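Local coordinates for protein quercetin 2,3-dioxygenase (Escherichia coli, PDB 1TQ5) that cleaves the flavonol quercetin with dioxygen in vitro, releasing carbon monoxide, as a metal-dependent bicupin of the pirin family whose physiological role is unknown, at residues 44-49 against 114-119. Residues are numbered along the deposited sequence; the frame is centred on the assembly and turned at random.
Sequences NDDVIE and LYQIWI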
loop_
_atom_site.group_PDB
_atom_site.type_symbol
_atom_site.label_atom_id
_atom_site.label_comp_id
_atom_site.label_asym_id
_atom_site.label_seq_id
_atom_site.Cartn_x
_atom_site.Cartn_y
_atom_site.Cartn_z
ATOM N N ASN A 44 5.302 3.972 -1.150
ATOM C CA ASN A 44 5.955 4.667 -2.227
ATOM C C ASN A 44 5.088 4.581 -3.473
ATOM O O ASN A 44 4.635 3.506 -3.867
ATOM C CB ASN A 44 7.340 4.077 -2.499
ATOM C CG ASN A 44 8.336 4.398 -1.399
ATOM O OD1 ASN A 44 8.149 5.353 -0.642
ATOM N ND2 ASN A 44 9.407 3.613 -1.315
ATOM N N ASP A 45 4.843 5.744 -4.057
ATOM C CA ASP A 45 4.043 5.887 -5.265
ATOM C C ASP A 45 5.087 5.964 -6.374
ATOM O O ASP A 45 5.644 7.034 -6.620
ATOM C CB ASP A 45 3.258 7.197 -5.172
ATOM C CG ASP A 45 2.262 7.376 -6.297
ATOM O OD1 ASP A 45 2.560 6.956 -7.438
ATOM O OD2 ASP A 45 1.185 7.962 -6.035
ATOM N N ASP A 46 5.357 4.839 -7.032
ATOM C CA ASP A 46 6.387 4.792 -8.077
ATOM C C ASP A 46 5.918 4.710 -9.522
ATOM O O ASP A 46 4.974 3.997 -9.856
ATOM C CB ASP A 46 7.342 3.608 -7.855
ATOM C CG ASP A 46 7.940 3.579 -6.461
ATOM O OD1 ASP A 46 8.147 4.659 -5.878
ATOM O OD2 ASP A 46 8.221 2.466 -5.961
ATOM N N VAL A 47 6.620 5.434 -10.381
ATOM C CA VAL A 47 6.341 5.433 -11.810
ATOM C C VAL A 47 7.666 5.070 -12.465
ATOM O O VAL A 47 8.662 5.794 -12.327
ATOM C CB VAL A 47 5.868 6.808 -12.292
ATOM C CG1 VAL A 47 5.870 6.856 -13.802
ATOM C CG2 VAL A 47 4.472 7.079 -11.757
ATOM N N ILE A 48 7.666 3.943 -13.169
ATOM C CA ILE A 48 8.860 3.423 -13.814
ATOM C C ILE A 48 8.798 3.414 -15.339
ATOM O O ILE A 48 7.814 2.984 -15.931
ATOM C CB ILE A 48 9.137 1.985 -13.321
ATOM C CG1 ILE A 48 9.335 1.999 -11.801
ATOM C CG2 ILE A 48 10.363 1.397 -14.030
ATOM C CD1 ILE A 48 9.537 0.622 -11.196
ATOM N N GLU A 49 9.885 3.875 -15.948
ATOM C CA GLU A 49 10.046 3.956 -17.397
ATOM C C GLU A 49 10.052 2.569 -18.049
ATOM O O GLU A 49 10.488 1.594 -17.447
ATOM C CB GLU A 49 11.368 4.675 -17.687
ATOM C CG GLU A 49 11.690 4.940 -19.132
ATOM C CD GLU A 49 13.144 5.335 -19.294
ATOM O OE1 GLU A 49 13.742 5.754 -18.281
ATOM O OE2 GLU A 49 13.688 5.232 -20.414
ATOM N N LEU A 114 2.984 2.018 -9.870
ATOM C CA LEU A 114 2.623 1.146 -8.764
ATOM C C LEU A 114 2.857 1.727 -7.377
ATOM O O LEU A 114 3.556 2.727 -7.208
ATOM C CB LEU A 114 3.387 -0.176 -8.875
ATOM C CG LEU A 114 4.921 -0.113 -8.833
ATOM C CD1 LEU A 114 5.391 0.326 -7.463
ATOM C CD2 LEU A 114 5.495 -1.476 -9.156
ATOM N N TYR A 115 2.237 1.086 -6.392
ATOM C CA TYR A 115 2.411 1.450 -4.997
ATOM C C TYR A 115 3.278 0.347 -4.405
ATOM O O TYR A 115 3.017 -0.832 -4.627
ATOM C CB TYR A 115 1.079 1.467 -4.240
ATOM C CG TYR A 115 0.380 2.807 -4.199
ATOM C CD1 TYR A 115 -0.767 3.040 -4.955
ATOM C CD2 TYR A 115 0.851 3.835 -3.381
ATOM C CE1 TYR A 115 -1.433 4.267 -4.896
ATOM C CE2 TYR A 115 0.194 5.067 -3.316
ATOM C CZ TYR A 115 -0.950 5.273 -4.077
ATOM O OH TYR A 115 -1.614 6.481 -4.011
ATOM N N GLN A 116 4.319 0.730 -3.680
ATOM C CA GLN A 116 5.194 -0.238 -3.021
ATOM C C GLN A 116 4.978 -0.025 -1.528
ATOM O O GLN A 116 5.400 0.985 -0.973
ATOM C CB GLN A 116 6.658 0.008 -3.384
ATOM C CG GLN A 116 7.086 -0.647 -4.683
ATOM C CD GLN A 116 7.093 -2.163 -4.599
ATOM O OE1 GLN A 116 7.890 -2.757 -3.871
ATOM N NE2 GLN A 116 6.199 -2.794 -5.343
ATOM N N ILE A 117 4.313 -0.984 -0.895
ATOM C CA ILE A 117 3.980 -0.913 0.526
ATOM C C ILE A 117 4.817 -1.850 1.404
ATOM O O ILE A 117 4.969 -3.025 1.084
ATOM C CB ILE A 117 2.494 -1.275 0.732
ATOM C CG1 ILE A 117 1.618 -0.468 -0.238
ATOM C CG2 ILE A 117 2.091 -1.039 2.177
ATOM C CD1 ILE A 117 1.753 1.027 -0.096
ATOM N N TRP A 118 5.344 -1.332 2.513
ATOM C CA TRP A 118 6.136 -2.145 3.439
ATOM C C TRP A 118 5.428 -2.236 4.782
ATOM O O TRP A 118 5.062 -1.219 5.376
ATOM C CB TRP A 118 7.525 -1.546 3.671
ATOM C CG TRP A 118 8.468 -1.622 2.501
ATOM C CD1 TRP A 118 8.139 -1.704 1.175
ATOM C CD2 TRP A 118 9.894 -1.513 2.552
ATOM N NE1 TRP A 118 9.271 -1.645 0.401
ATOM C CE2 TRP A 118 10.363 -1.527 1.220
ATOM C CE3 TRP A 118 10.822 -1.397 3.595
ATOM C CZ2 TRP A 118 11.723 -1.430 0.901
ATOM C CZ3 TRP A 118 12.173 -1.299 3.280
ATOM C CH2 TRP A 118 12.610 -1.316 1.942
ATOM N N ILE A 119 5.241 -3.461 5.259
ATOM C CA ILE A 119 4.582 -3.687 6.534
ATOM C C ILE A 119 5.491 -4.484 7.461
ATOM O O ILE A 119 5.953 -5.568 7.110
ATOM C CB ILE A 119 3.257 -4.437 6.326
ATOM C CG1 ILE A 119 2.290 -3.538 5.552
ATOM C CG2 ILE A 119 2.651 -4.847 7.677
ATOM C CD1 ILE A 119 1.036 -4.240 5.098
#
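D46 and Q116 meet on one face of an antiparallel strand pair, on the same side as N44 and L114: carboxylate oxygen OD2 of D46 lies 3.6 Å from CG of Q116, the two side chains crossing at about a right angle. OD1 of D46 is hydrogen-bonded to S20 OG. CD1 of L114 meets CB of D46 at 3.8 Å, the two side chains crossing obliquely; chi1 of 61° sets CG of L114 between backbone N and carbonyl carbon, and from there CD1 reaches toward D46. Q116 bends at chi2 (-67°), and its end turns off strand 40-48 so that NE2 reaches T66 OG1. On the opposite face the ring of Y115 slants past D45, ring and carboxylate planes 45° apart. OD2 of D45 stands 3.8 Å from OH of Y115 without a hydrogen bond between them; R10 takes that oxygen in a salt bridge, H113 holds OD1, and the hydroxyl pairs with Q186. Paired backbone bonds join N44 to Q116 and D46 to L114. This is neighbouring-strand pairing in the N-terminal cupin beta-sandwich of a pirin, its Q116 face turned to the metal site: a bound cadmium ion lies about 5 Å from the Q116 side chain at the nearest atoms.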